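PDB 3HA2: NADPH-quinone reductase, which probably reduces quinones with electrons from NAD(P)H by way of bound FMN, this chain being its flavodoxin-like part. Local coordinates for residues A8-A13 and P60-S65; A23-F28 and V158-Y163; K93-V98 and M134-I139; G102-A107 and V142-Y147. All coordinates share one frame; numbering follows the deposited sequence.

Contact 1: residues A8-A13 and P60-S65; sequences AHPELA and PLYWYS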
loop_
_atom_site.group_PDB
_atom_site.type_symbol
_atom_site.label_atom_id
_atom_site.label_comp_id
_atom_site.label_asym_id
_atom_site.label_seq_id
_atom_site.Cartn_x
_atom_site.Cartn_y
_atom_site.Cartn_z
ATOM N N ALA A 8 13.088 -4.135 -3.044
ATOM C CA ALA A 8 12.519 -3.717 -1.773
ATOM C C ALA A 8 12.142 -4.911 -0.919
ATOM O O ALA A 8 11.023 -4.990 -0.426
ATOM C CB ALA A 8 11.303 -2.809 -1.992
ATOM N N HIS A 9 13.050 -5.869 -0.793
ATOM C CA HIS A 9 12.857 -6.935 0.186
ATOM C C HIS A 9 13.376 -6.383 1.507
ATOM O O HIS A 9 14.510 -5.896 1.555
ATOM C CB HIS A 9 13.596 -8.198 -0.211
ATOM C CG HIS A 9 13.274 -9.370 0.659
ATOM N ND1 HIS A 9 12.503 -10.427 0.224
ATOM C CD2 HIS A 9 13.606 -9.647 1.942
ATOM C CE1 HIS A 9 12.377 -11.306 1.203
ATOM N NE2 HIS A 9 13.043 -10.862 2.254
ATOM N N PRO A 10 12.545 -6.424 2.572
ATOM C CA PRO A 10 12.866 -5.759 3.840
ATOM C C PRO A 10 13.970 -6.438 4.644
ATOM O O PRO A 10 14.539 -5.816 5.542
ATOM C CB PRO A 10 11.552 -5.834 4.626
ATOM C CG PRO A 10 10.524 -6.262 3.655
ATOM C CD PRO A 10 11.235 -7.093 2.648
ATOM N N GLU A 11 14.248 -7.705 4.350
ATOM C CA GLU A 11 15.349 -8.416 4.987
ATOM C C GLU A 11 16.233 -9.049 3.925
ATOM O O GLU A 11 16.524 -10.247 3.971
ATOM C CB GLU A 11 14.823 -9.484 5.955
ATOM C CG GLU A 11 14.100 -8.941 7.188
ATOM C CD GLU A 11 14.991 -8.094 8.085
ATOM O OE1 GLU A 11 16.191 -8.429 8.249
ATOM O OE2 GLU A 11 14.483 -7.083 8.630
ATOM N N LEU A 12 16.668 -8.225 2.974
ATOM C CA LEU A 12 17.416 -8.688 1.804
ATOM C C LEU A 12 18.571 -9.660 2.098
ATOM O O LEU A 12 18.721 -10.678 1.407
ATOM C CB LEU A 12 17.928 -7.488 1.005
ATOM C CG LEU A 12 18.460 -7.760 -0.400
ATOM C CD1 LEU A 12 17.411 -8.485 -1.247
ATOM C CD2 LEU A 12 18.860 -6.456 -1.058
ATOM N N ALA A 13 19.377 -9.338 3.111
ATOM C CA ALA A 13 20.542 -10.150 3.482
ATOM C C ALA A 13 20.182 -11.596 3.853
ATOM O O ALA A 13 21.011 -12.503 3.740
ATOM C CB ALA A 13 21.295 -9.491 4.620
ATOM N N PRO A 60 8.244 -8.522 -1.989
ATOM C CA PRO A 60 7.296 -9.539 -1.519
ATOM C C PRO A 60 5.959 -8.917 -1.143
ATOM O O PRO A 60 5.893 -7.777 -0.669
ATOM C CB PRO A 60 7.994 -10.111 -0.291
ATOM C CG PRO A 60 8.766 -8.956 0.265
ATOM C CD PRO A 60 9.205 -8.131 -0.937
ATOM N N LEU A 61 4.891 -9.665 -1.351
ATOM C CA LEU A 61 3.565 -9.171 -1.032
ATOM C C LEU A 61 3.346 -9.338 0.490
ATOM O O LEU A 61 3.426 -10.454 1.028
ATOM C CB LEU A 61 2.535 -9.959 -1.847
ATOM C CG LEU A 61 1.099 -9.464 -1.845
ATOM C CD1 LEU A 61 0.996 -8.214 -2.712
ATOM C CD2 LEU A 61 0.129 -10.562 -2.312
ATOM N N TYR A 62 3.133 -8.223 1.179
ATOM C CA TYR A 62 2.904 -8.233 2.627
ATOM C C TYR A 62 1.498 -7.679 2.838
ATOM O O TYR A 62 1.233 -6.526 2.486
ATOM C CB TYR A 62 3.914 -7.311 3.322
ATOM C CG TYR A 62 5.308 -7.883 3.523
ATOM C CD1 TYR A 62 5.666 -9.106 2.974
ATOM C CD2 TYR A 62 6.263 -7.188 4.267
ATOM C CE1 TYR A 62 6.924 -9.644 3.150
ATOM C CE2 TYR A 62 7.538 -7.727 4.455
ATOM C CZ TYR A 62 7.852 -8.950 3.874
ATOM O OH TYR A 62 9.099 -9.518 4.017
ATOM N N TRP A 63 0.602 -8.490 3.401
ATOM C CA TRP A 63 -0.819 -8.089 3.517
ATOM C C TRP A 63 -1.357 -7.393 2.258
ATOM O O TRP A 63 -1.895 -6.274 2.323
ATOM C CB TRP A 63 -1.080 -7.222 4.770
ATOM C CG TRP A 63 -0.938 -8.001 6.068
ATOM C CD1 TRP A 63 -0.039 -7.758 7.064
ATOM C CD2 TRP A 63 -1.699 -9.149 6.482
ATOM N NE1 TRP A 63 -0.195 -8.680 8.073
ATOM C CE2 TRP A 63 -1.207 -9.540 7.749
ATOM C CE3 TRP A 63 -2.759 -9.872 5.915
ATOM C CZ2 TRP A 63 -1.730 -10.640 8.464
ATOM C CZ3 TRP A 63 -3.279 -10.968 6.622
ATOM C CH2 TRP A 63 -2.762 -11.339 7.883
ATOM N N TYR A 64 -1.200 -8.079 1.124
ATOM C CA TYR A 64 -1.777 -7.690 -0.156
ATOM C C TYR A 64 -1.217 -6.377 -0.728
ATOM O O TYR A 64 -1.827 -5.784 -1.611
ATOM C CB TYR A 64 -3.317 -7.651 -0.047
ATOM C CG TYR A 64 -3.851 -8.896 0.594
ATOM C CD1 TYR A 64 -3.960 -10.078 -0.133
ATOM C CD2 TYR A 64 -4.222 -8.907 1.937
ATOM C CE1 TYR A 64 -4.443 -11.230 0.437
ATOM C CE2 TYR A 64 -4.687 -10.064 2.533
ATOM C CZ TYR A 64 -4.802 -11.219 1.774
ATOM O OH TYR A 64 -5.263 -12.373 2.360
ATOM N N SER A 65 -0.057 -5.939 -0.229
ATOM C CA SER A 65 0.558 -4.702 -0.729
ATOM C C SER A 65 2.072 -4.726 -0.568
ATOM O O SER A 65 2.627 -5.670 -0.018
ATOM C CB SER A 65 -0.047 -3.460 -0.046
ATOM O OG SER A 65 -0.123 -3.640 1.346
#
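A8 meets P60 through its carbonyl: A8 O is 3.7 Å from P60 CD. H9 comes next. Its CG lies anti to the backbone N (chi1 -172°), which swings the imidazole across the P60 ring at about a right angle. H9 ND1 is then 4.0 Å from P60 CG. P10 follows and turns its ring toward that of P60, with P10 CD 3.9 Å from P60 CG. Its other neighbour is Y62, which comes from the opposite direction. P10 CG is 3.4 Å from Y62 CE2, and P10 CD is 3.5 Å from Y62 OH. An alanine in place of Y62 would probably leave P10 CG and CD without the ring they pack on. Y62 also starts a type I' turn that ends at S65, and its carbonyl accepts a bond from K71 of the second subunit. A sulfate ion, probably from the crystallisation liquor, lies about 3 Å from the H9 side chain. No hydrogen bond joins the two segments. Two loops after neighbouring parallel strands are thus held by apolar and van der Waals packing.

Contact 2: residues A23-F28 and V158-Y163; sequences AAIENF and VAYQQY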
loop_
_atom_site.group_PDB
_atom_site.type_symbol
_atom_site.label_atom_id
_atom_site.label_comp_id
_atom_site.label_asym_id
_atom_site.label_seq_id
_atom_site.Cartn_x
_atom_site.Cartn_y
_atom_site.Cartn_z
ATOM N N ALA A 23 21.367 -13.004 -9.523
ATOM C CA ALA A 23 22.260 -13.790 -10.369
ATOM C C ALA A 23 21.775 -13.832 -11.816
ATOM O O ALA A 23 22.584 -13.885 -12.736
ATOM C CB ALA A 23 22.444 -15.212 -9.818
ATOM N N ALA A 24 20.454 -13.783 -12.002
ATOM C CA ALA A 24 19.847 -13.925 -13.325
ATOM C C ALA A 24 20.100 -12.733 -14.249
ATOM O O ALA A 24 20.094 -12.874 -15.474
ATOM C CB ALA A 24 18.351 -14.190 -13.193
ATOM N N ILE A 25 20.318 -11.559 -13.663
ATOM C CA ILE A 25 20.556 -10.350 -14.447
ATOM C C ILE A 25 21.989 -9.817 -14.285
ATOM O O ILE A 25 22.320 -8.749 -14.793
ATOM C CB ILE A 25 19.477 -9.250 -14.160
ATOM C CG1 ILE A 25 19.350 -8.960 -12.655
ATOM C CG2 ILE A 25 18.119 -9.683 -14.743
ATOM C CD1 ILE A 25 20.318 -7.930 -12.125
ATOM N N GLU A 26 22.835 -10.588 -13.605
ATOM C CA GLU A 26 24.217 -10.169 -13.342
ATOM C C GLU A 26 25.035 -9.869 -14.589
ATOM O O GLU A 26 25.977 -9.085 -14.535
ATOM C CB GLU A 26 24.946 -11.182 -12.457
ATOM C CG GLU A 26 24.912 -10.787 -10.988
ATOM C CD GLU A 26 25.486 -11.847 -10.062
ATOM O OE1 GLU A 26 26.086 -12.834 -10.556
ATOM O OE2 GLU A 26 25.327 -11.677 -8.830
ATOM N N ASN A 27 24.665 -10.474 -15.712
ATOM C CA ASN A 27 25.430 -10.325 -16.940
ATOM C C ASN A 27 24.934 -9.235 -17.880
ATOM O O ASN A 27 25.573 -8.956 -18.897
ATOM C CB ASN A 27 25.507 -11.667 -17.676
ATOM C CG ASN A 27 26.061 -12.774 -16.794
ATOM O OD1 ASN A 27 25.504 -13.871 -16.735
ATOM N ND2 ASN A 27 27.151 -12.484 -16.091
ATOM N N PHE A 28 23.800 -8.618 -17.550
ATOM C CA PHE A 28 23.280 -7.524 -18.367
ATOM C C PHE A 28 23.758 -6.179 -17.816
ATOM O O PHE A 28 23.270 -5.724 -16.782
ATOM C CB PHE A 28 21.748 -7.579 -18.433
ATOM C CG PHE A 28 21.210 -8.891 -18.945
ATOM C CD1 PHE A 28 21.283 -9.213 -20.297
ATOM C CD2 PHE A 28 20.633 -9.805 -18.073
ATOM C CE1 PHE A 28 20.795 -10.428 -20.769
ATOM C CE2 PHE A 28 20.140 -11.023 -18.538
ATOM C CZ PHE A 28 20.223 -11.333 -19.886
ATOM N N VAL A 158 14.119 -17.027 -16.663
ATOM C CA VAL A 158 14.154 -16.567 -18.060
ATOM C C VAL A 158 13.092 -15.496 -18.361
ATOM O O VAL A 158 13.369 -14.509 -19.051
ATOM C CB VAL A 158 13.985 -17.762 -19.052
ATOM C CG1 VAL A 158 13.890 -17.271 -20.484
ATOM C CG2 VAL A 158 15.143 -18.745 -18.913
ATOM N N ALA A 159 11.877 -15.690 -17.849
ATOM C CA ALA A 159 10.820 -14.683 -17.980
ATOM C C ALA A 159 11.259 -13.390 -17.298
ATOM O O ALA A 159 11.026 -12.295 -17.809
ATOM C CB ALA A 159 9.493 -15.192 -17.386
ATOM N N TYR A 160 11.909 -13.536 -16.149
ATOM C CA TYR A 160 12.438 -12.390 -15.397
ATOM C C TYR A 160 13.504 -11.620 -16.183
ATOM O O TYR A 160 13.471 -10.381 -16.258
ATOM C CB TYR A 160 12.989 -12.889 -14.059
ATOM C CG TYR A 160 13.622 -11.817 -13.189
ATOM C CD1 TYR A 160 12.840 -10.836 -12.571
ATOM C CD2 TYR A 160 15.004 -11.801 -12.971
ATOM C CE1 TYR A 160 13.427 -9.852 -11.760
ATOM C CE2 TYR A 160 15.600 -10.823 -12.166
ATOM C CZ TYR A 160 14.807 -9.856 -11.565
ATOM O OH TYR A 160 15.394 -8.913 -10.745
ATOM N N GLN A 161 14.423 -12.359 -16.808
ATOM C CA GLN A 161 15.436 -11.758 -17.681
ATOM C C GLN A 161 14.809 -10.967 -18.827
ATOM O O GLN A 161 15.238 -9.854 -19.117
ATOM C CB GLN A 161 16.372 -12.826 -18.255
ATOM C CG GLN A 161 17.317 -13.431 -17.252
ATOM C CD GLN A 161 18.100 -14.595 -17.840
ATOM O OE1 GLN A 161 17.660 -15.230 -18.809
ATOM N NE2 GLN A 161 19.263 -14.885 -17.256
ATOM N N GLN A 162 13.800 -11.545 -19.471
ATOM C CA GLN A 162 13.062 -10.865 -20.541
ATOM C C GLN A 162 12.350 -9.623 -20.021
ATOM O O GLN A 162 12.364 -8.563 -20.660
ATOM C CB GLN A 162 12.040 -11.817 -21.161
ATOM C CG GLN A 162 12.685 -12.986 -21.910
ATOM C CD GLN A 162 13.603 -12.491 -23.009
ATOM O OE1 GLN A 162 13.157 -11.835 -23.958
ATOM N NE2 GLN A 162 14.896 -12.784 -22.881
ATOM N N TYR A 163 11.750 -9.769 -18.842
ATOM C CA TYR A 163 11.020 -8.680 -18.190
ATOM C C TYR A 163 11.930 -7.474 -17.972
ATOM O O TYR A 163 11.533 -6.339 -18.210
ATOM C CB TYR A 163 10.413 -9.173 -16.872
ATOM C CG TYR A 163 9.288 -8.292 -16.338
ATOM C CD1 TYR A 163 8.060 -8.218 -17.004
ATOM C CD2 TYR A 163 9.456 -7.535 -15.165
ATOM C CE1 TYR A 163 7.013 -7.406 -16.516
ATOM C CE2 TYR A 163 8.407 -6.726 -14.668
ATOM C CZ TYR A 163 7.200 -6.675 -15.354
ATOM O OH TYR A 163 6.178 -5.872 -14.877
#
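Two helices on the same face of the parallel sheet meet here, with segment 23-28 on helix 18-25 and segment 158-163 on helix 150-165. A24 and I25 touch Y160 and Q161, and F28 touches Q161. A24 CB lies at the edge of the Y160 ring, near its plane, 4.1 Å from Y160 CD2. I25 CG2 reaches the same ring obliquely, 3.8 Å from Y160 CE2. The I25 CG1 branch sits between the backbone N and the carbonyl carbon (chi1 53°). This leaves CG2 as the branch that touches the tyrosine. The far end of Y160 is fixed by a hydrogen bond from its hydroxyl to E58. Q161 makes the polar contact. Its chain is extended beyond CG and carries the amide to the backbone of A24. Q161 NE2 donates to A24 O at 2.8 Å, with an N-H...O angle of 160°. The donor lies in the carbonyl plane, on a lone pair. Q161 CG also rests at the edge of the F28 ring, 3.9 Å from F28 CE2, with ring and amide planes nearly perpendicular. An alanine here would probably leave the A24 carbonyl without this donor and open a gap beside F28. Such pairing of the first and last helices on one face of the sheet is typical of the flavodoxin-like fold.

Contact 3: residues K93-V98 and M134-I139; sequences KELGIV and MMYLPI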
loop_
_atom_site.group_PDB
_atom_site.type_symbol
_atom_site.label_atom_id
_atom_site.label_comp_id
_atom_site.label_asym_id
_atom_site.label_seq_id
_atom_site.Cartn_x
_atom_site.Cartn_y
_atom_site.Cartn_z
ATOM N N LYS A 93 8.594 6.652 -19.282
ATOM C CA LYS A 93 9.304 5.494 -18.721
ATOM C C LYS A 93 8.295 4.367 -18.500
ATOM O O LYS A 93 7.080 4.614 -18.425
ATOM C CB LYS A 93 10.025 5.861 -17.408
ATOM C CG LYS A 93 11.065 6.971 -17.561
ATOM C CD LYS A 93 11.705 7.350 -16.206
ATOM C CE LYS A 93 12.570 8.595 -16.338
ATOM N NZ LYS A 93 13.806 8.300 -17.142
ATOM N N GLU A 94 8.795 3.134 -18.435
ATOM C CA GLU A 94 7.952 1.970 -18.208
ATOM C C GLU A 94 8.050 1.622 -16.740
ATOM O O GLU A 94 9.128 1.729 -16.153
ATOM C CB GLU A 94 8.386 0.772 -19.064
ATOM C CG GLU A 94 8.075 0.947 -20.548
ATOM C CD GLU A 94 8.747 -0.080 -21.432
ATOM O OE1 GLU A 94 9.810 -0.603 -21.063
ATOM O OE2 GLU A 94 8.206 -0.359 -22.524
ATOM N N LEU A 95 6.914 1.239 -16.151
ATOM C CA LEU A 95 6.882 0.790 -14.758
ATOM C C LEU A 95 6.531 -0.688 -14.770
ATOM O O LEU A 95 5.507 -1.066 -15.337
ATOM C CB LEU A 95 5.831 1.535 -13.944
ATOM C CG LEU A 95 5.770 1.113 -12.464
ATOM C CD1 LEU A 95 7.102 1.457 -11.710
ATOM C CD2 LEU A 95 4.561 1.720 -11.734
ATOM N N GLY A 96 7.380 -1.499 -14.148
ATOM C CA GLY A 96 7.131 -2.936 -13.996
ATOM C C GLY A 96 7.095 -3.313 -12.527
ATOM O O GLY A 96 7.626 -2.599 -11.662
ATOM N N ILE A 97 6.478 -4.450 -12.250
ATOM C CA ILE A 97 6.317 -4.951 -10.893
ATOM C C ILE A 97 6.701 -6.418 -10.896
ATOM O O ILE A 97 6.135 -7.214 -11.670
ATOM C CB ILE A 97 4.832 -4.810 -10.428
ATOM C CG1 ILE A 97 4.374 -3.339 -10.460
ATOM C CG2 ILE A 97 4.632 -5.493 -9.040
ATOM C CD1 ILE A 97 5.061 -2.430 -9.464
ATOM N N VAL A 98 7.684 -6.781 -10.074
ATOM C CA VAL A 98 7.990 -8.201 -9.823
ATOM C C VAL A 98 7.582 -8.481 -8.377
ATOM O O VAL A 98 8.307 -8.119 -7.452
ATOM C CB VAL A 98 9.483 -8.527 -10.064
ATOM C CG1 VAL A 98 9.779 -10.034 -9.763
ATOM C CG2 VAL A 98 9.851 -8.195 -11.528
HETATM N N MSE A 134 3.616 7.285 -17.050
HETATM C CA MSE A 134 4.431 6.102 -17.317
HETATM C C MSE A 134 3.595 5.047 -18.046
HETATM O O MSE A 134 2.365 5.078 -17.980
HETATM C CB MSE A 134 4.945 5.517 -16.001
HETATM C CG MSE A 134 5.869 6.429 -15.243
HETATM SE SE MSE A 134 6.474 5.569 -13.593
HETATM C CE MSE A 134 8.000 4.560 -14.331
HETATM N N MSE A 135 4.274 4.133 -18.735
HETATM C CA MSE A 135 3.670 2.975 -19.356
HETATM C C MSE A 135 3.711 1.790 -18.382
HETATM O O MSE A 135 4.780 1.300 -18.043
HETATM C CB MSE A 135 4.435 2.627 -20.642
HETATM C CG MSE A 135 4.123 1.263 -21.209
HETATM SE SE MSE A 135 2.279 1.196 -21.843
HETATM C CE MSE A 135 2.414 2.444 -23.364
ATOM N N TYR A 136 2.546 1.330 -17.950
ATOM C CA TYR A 136 2.449 0.213 -17.009
ATOM C C TYR A 136 2.553 -1.112 -17.755
ATOM O O TYR A 136 1.758 -1.392 -18.683
ATOM C CB TYR A 136 1.093 0.293 -16.321
ATOM C CG TYR A 136 0.904 -0.551 -15.097
ATOM C CD1 TYR A 136 1.698 -0.346 -13.953
ATOM C CD2 TYR A 136 -0.105 -1.515 -15.041
ATOM C CE1 TYR A 136 1.504 -1.086 -12.794
ATOM C CE2 TYR A 136 -0.313 -2.270 -13.856
ATOM C CZ TYR A 136 0.504 -2.041 -12.754
ATOM O OH TYR A 136 0.309 -2.729 -11.594
ATOM N N LEU A 137 3.560 -1.895 -17.387
ATOM C CA LEU A 137 3.778 -3.230 -17.961
ATOM C C LEU A 137 2.894 -4.272 -17.291
ATOM O O LEU A 137 2.449 -4.064 -16.158
ATOM C CB LEU A 137 5.243 -3.650 -17.780
ATOM C CG LEU A 137 6.348 -2.778 -18.389
ATOM C CD1 LEU A 137 7.718 -3.260 -17.905
ATOM C CD2 LEU A 137 6.289 -2.774 -19.904
ATOM N N PRO A 138 2.638 -5.407 -17.974
ATOM C CA PRO A 138 1.959 -6.483 -17.261
ATOM C C PRO A 138 2.831 -6.833 -16.060
ATOM O O PRO A 138 4.039 -6.737 -16.145
ATOM C CB PRO A 138 1.967 -7.637 -18.264
ATOM C CG PRO A 138 2.113 -7.012 -19.568
ATOM C CD PRO A 138 2.966 -5.795 -19.356
ATOM N N ILE A 139 2.205 -7.205 -14.956
ATOM C CA ILE A 139 2.889 -7.567 -13.705
ATOM C C ILE A 139 3.552 -8.938 -13.800
ATOM O O ILE A 139 2.968 -9.867 -14.341
ATOM C CB ILE A 139 1.851 -7.607 -12.577
ATOM C CG1 ILE A 139 1.157 -6.230 -12.462
ATOM C CG2 ILE A 139 2.478 -8.070 -11.235
ATOM C CD1 ILE A 139 -0.246 -6.285 -11.861
#
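Backbone hydrogen bonds join K93-V98 to M134-I139. The regular parallel pairing is that of E94 and L95 with M135 and Y136; further on the register shifts by one residue, and I97 lies nearest I139. M135 N donates to K93 O at 2.9 Å, L95 N to M135 O at 2.9 Å, and L137 N to L95 O at 2.9 Å. The last is nearly straight, with an N-H...O angle of 175°. E94 CA adds a CA-H...O contact to M135 O at 3.2 Å.

Apolar contacts flank these bonds. L95 and Y136 are on one face of the sheet, where L95 CD2 lies 4.2 Å from Y136 CD1. The selenomethionine M134 is bent at its last torsion (chi3 85°), which turns CE toward the neighbouring strand, 3.7 Å from L95 CB. Further along, I97 and I139 lie side by side, with their CG2 atoms 4.0 Å apart. E94 and M135 occupy the other face, and their chains run alongside each other.

The chemistry divides clearly. The main chain carries the polar pairing. Apolar side chains pack on the face of L95 and Y136, while the face of E94 and M135 is more open to solvent. E94 pairs its charge with R54 on strand 54-60.

Contact 4: residues G102-A107 and V142-Y147; sequences GDNGNA and VHQFLY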
loop_
_atom_site.group_PDB
_atom_site.type_symbol
_atom_site.label_atom_id
_atom_site.label_comp_id
_atom_site.label_asym_id
_atom_site.label_seq_id
_atom_site.Cartn_x
_atom_site.Cartn_y
_atom_site.Cartn_z
ATOM N N GLY A 102 4.079 -16.091 -1.051
ATOM C CA GLY A 102 4.194 -17.448 -0.531
ATOM C C GLY A 102 2.912 -18.249 -0.748
ATOM O O GLY A 102 2.818 -19.403 -0.323
ATOM N N ASP A 103 1.918 -17.634 -1.390
ATOM C CA ASP A 103 0.648 -18.300 -1.691
ATOM C C ASP A 103 0.610 -18.792 -3.124
ATOM O O ASP A 103 1.226 -18.194 -4.010
ATOM C CB ASP A 103 -0.523 -17.327 -1.481
ATOM C CG ASP A 103 -0.570 -16.769 -0.078
ATOM O OD1 ASP A 103 -0.644 -17.567 0.879
ATOM O OD2 ASP A 103 -0.529 -15.528 0.070
ATOM N N ASN A 104 -0.132 -19.877 -3.352
ATOM C CA ASN A 104 -0.363 -20.368 -4.697
ATOM C C ASN A 104 -1.035 -19.282 -5.534
ATOM O O ASN A 104 -1.910 -18.566 -5.046
ATOM C CB ASN A 104 -1.225 -21.631 -4.674
ATOM C CG ASN A 104 -1.223 -22.352 -5.999
ATOM O OD1 ASN A 104 -1.812 -21.886 -6.968
ATOM N ND2 ASN A 104 -0.553 -23.509 -6.055
ATOM N N GLY A 105 -0.628 -19.166 -6.795
ATOM C CA GLY A 105 -1.206 -18.169 -7.689
ATOM C C GLY A 105 -2.705 -18.363 -7.835
ATOM O O GLY A 105 -3.430 -17.415 -8.027
ATOM N N ASN A 106 -3.171 -19.601 -7.718
ATOM C CA ASN A 106 -4.596 -19.880 -7.922
ATOM C C ASN A 106 -5.520 -19.355 -6.815
ATOM O O ASN A 106 -6.728 -19.341 -7.002
ATOM C CB ASN A 106 -4.832 -21.364 -8.176
ATOM C CG ASN A 106 -4.314 -21.806 -9.548
ATOM O OD1 ASN A 106 -4.351 -21.042 -10.527
ATOM N ND2 ASN A 106 -3.819 -23.030 -9.620
ATOM N N ALA A 107 -4.962 -18.887 -5.690
ATOM C CA ALA A 107 -5.786 -18.291 -4.627
ATOM C C ALA A 107 -6.272 -16.882 -5.001
ATOM O O ALA A 107 -7.270 -16.386 -4.445
ATOM C CB ALA A 107 -4.985 -18.230 -3.330
ATOM N N VAL A 142 5.265 -13.776 -8.932
ATOM C CA VAL A 142 6.159 -14.891 -8.633
ATOM C C VAL A 142 5.590 -15.599 -7.405
ATOM O O VAL A 142 5.736 -15.122 -6.287
ATOM C CB VAL A 142 7.597 -14.380 -8.366
ATOM C CG1 VAL A 142 8.540 -15.523 -7.996
ATOM C CG2 VAL A 142 8.135 -13.615 -9.588
ATOM N N HIS A 143 4.972 -16.758 -7.625
ATOM C CA HIS A 143 4.260 -17.461 -6.564
ATOM C C HIS A 143 5.028 -18.700 -6.083
ATOM O O HIS A 143 5.256 -19.628 -6.855
ATOM C CB HIS A 143 2.879 -17.874 -7.053
ATOM C CG HIS A 143 1.972 -16.729 -7.363
ATOM N ND1 HIS A 143 1.608 -16.400 -8.651
ATOM C CD2 HIS A 143 1.330 -15.857 -6.556
ATOM C CE1 HIS A 143 0.786 -15.368 -8.625
ATOM N NE2 HIS A 143 0.594 -15.023 -7.367
ATOM N N GLN A 144 5.442 -18.673 -4.815
ATOM C CA GLN A 144 6.105 -19.824 -4.143
ATOM C C GLN A 144 7.397 -20.231 -4.843
ATOM O O GLN A 144 7.669 -21.419 -5.053
ATOM C CB GLN A 144 5.147 -21.009 -3.995
ATOM C CG GLN A 144 3.903 -20.672 -3.151
ATOM C CD GLN A 144 2.931 -21.841 -2.988
ATOM O OE1 GLN A 144 2.777 -22.684 -3.867
ATOM N NE2 GLN A 144 2.270 -21.886 -1.837
ATOM N N PHE A 145 8.211 -19.229 -5.179
ATOM C CA PHE A 145 9.398 -19.477 -5.985
ATOM C C PHE A 145 10.263 -20.605 -5.442
ATOM O O PHE A 145 10.724 -21.453 -6.205
ATOM C CB PHE A 145 10.263 -18.230 -6.133
ATOM C CG PHE A 145 11.499 -18.469 -6.940
ATOM C CD1 PHE A 145 11.459 -18.414 -8.333
ATOM C CD2 PHE A 145 12.694 -18.790 -6.318
ATOM C CE1 PHE A 145 12.612 -18.653 -9.087
ATOM C CE2 PHE A 145 13.844 -19.054 -7.067
ATOM C CZ PHE A 145 13.796 -18.985 -8.457
ATOM N N LEU A 146 10.494 -20.603 -4.135
ATOM C CA LEU A 146 11.416 -21.585 -3.539
ATOM C C LEU A 146 10.877 -23.008 -3.553
ATOM O O LEU A 146 11.650 -23.948 -3.401
ATOM C CB LEU A 146 11.795 -21.203 -2.098
ATOM C CG LEU A 146 12.732 -20.008 -1.915
ATOM C CD1 LEU A 146 12.874 -19.732 -0.426
ATOM C CD2 LEU A 146 14.096 -20.250 -2.566
ATOM N N TYR A 147 9.561 -23.144 -3.721
ATOM C CA TYR A 147 8.898 -24.455 -3.739
ATOM C C TYR A 147 8.860 -25.071 -5.139
ATOM O O TYR A 147 8.664 -26.282 -5.282
ATOM C CB TYR A 147 7.475 -24.364 -3.144
ATOM C CG TYR A 147 6.740 -25.681 -3.229
ATOM C CD1 TYR A 147 7.116 -26.755 -2.420
ATOM C CD2 TYR A 147 5.718 -25.885 -4.174
ATOM C CE1 TYR A 147 6.487 -27.984 -2.515
ATOM C CE2 TYR A 147 5.089 -27.128 -4.289
ATOM C CZ TYR A 147 5.475 -28.162 -3.446
ATOM O OH TYR A 147 4.877 -29.392 -3.547
HETATM O O HOH W 1 1.134 -24.647 -3.993
#
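This is a surface contact between the loop that leaves strand 94-101 and the end of strand 135-143, where Q144 and H143 meet G102, D103, N104 and G105. Q144 gives the direct hydrogen bond. Q144 NE2 donates to G102 O at 3.0 Å, with an N-H...O angle of 160°. The donor stands above the carbonyl plane, 42° out of it, and not on a lone pair. The Q144 chain is extended beyond CG, which carries the amide to G102 and N104. Q144 CG itself is 3.3 Å from G102 O. The other end of the amide is tied through water. Water 1 accepts from N104 ND2 at 2.9 Å and donates to Q144 OE1 at 2.6 Å. N104 is itself braced by an Asx turn, in which N106 N donates to N104 OD1 at 2.8 Å. In the flavodoxin-like fold these loops follow the last two parallel strands of the sheet, and here the strand just behind them stays paired, with V142 and Q144 bonded to the backbone of T101. H143 makes the second contact, with G105. G105 CA sits over the centre of the imidazole face, 3.4 Å from the ring centroid and 5° off the ring normal, a CH-pi contact. G105 has no side chain, which lets its backbone come this near. D103 O is 3.5 Å from H143 CB.

Contact 3 pairs strands 94-101 and 135-143. Contact 4 joins the end of strand 135-143 to the loop after strand 94-101. The centres of these two contacts are about 21 Å apart, and V98 packs on V142 between them. Contact 2 lies on a face of this sheet and touches contact 3. Y163 OH is 2.6 Å from P138 O and 3.0 Å from I97 N, both probable hydrogen bonds. They fall where strand 135-143 is interrupted. Contacts 1 and 4 gather loops that follow parallel strands, with centres about 14 Å apart. In flavodoxin-like proteins FMN binds at this end of the sheet. The sulfate near H9, though probably from the crystallisation liquor, may mark a phosphate pocket.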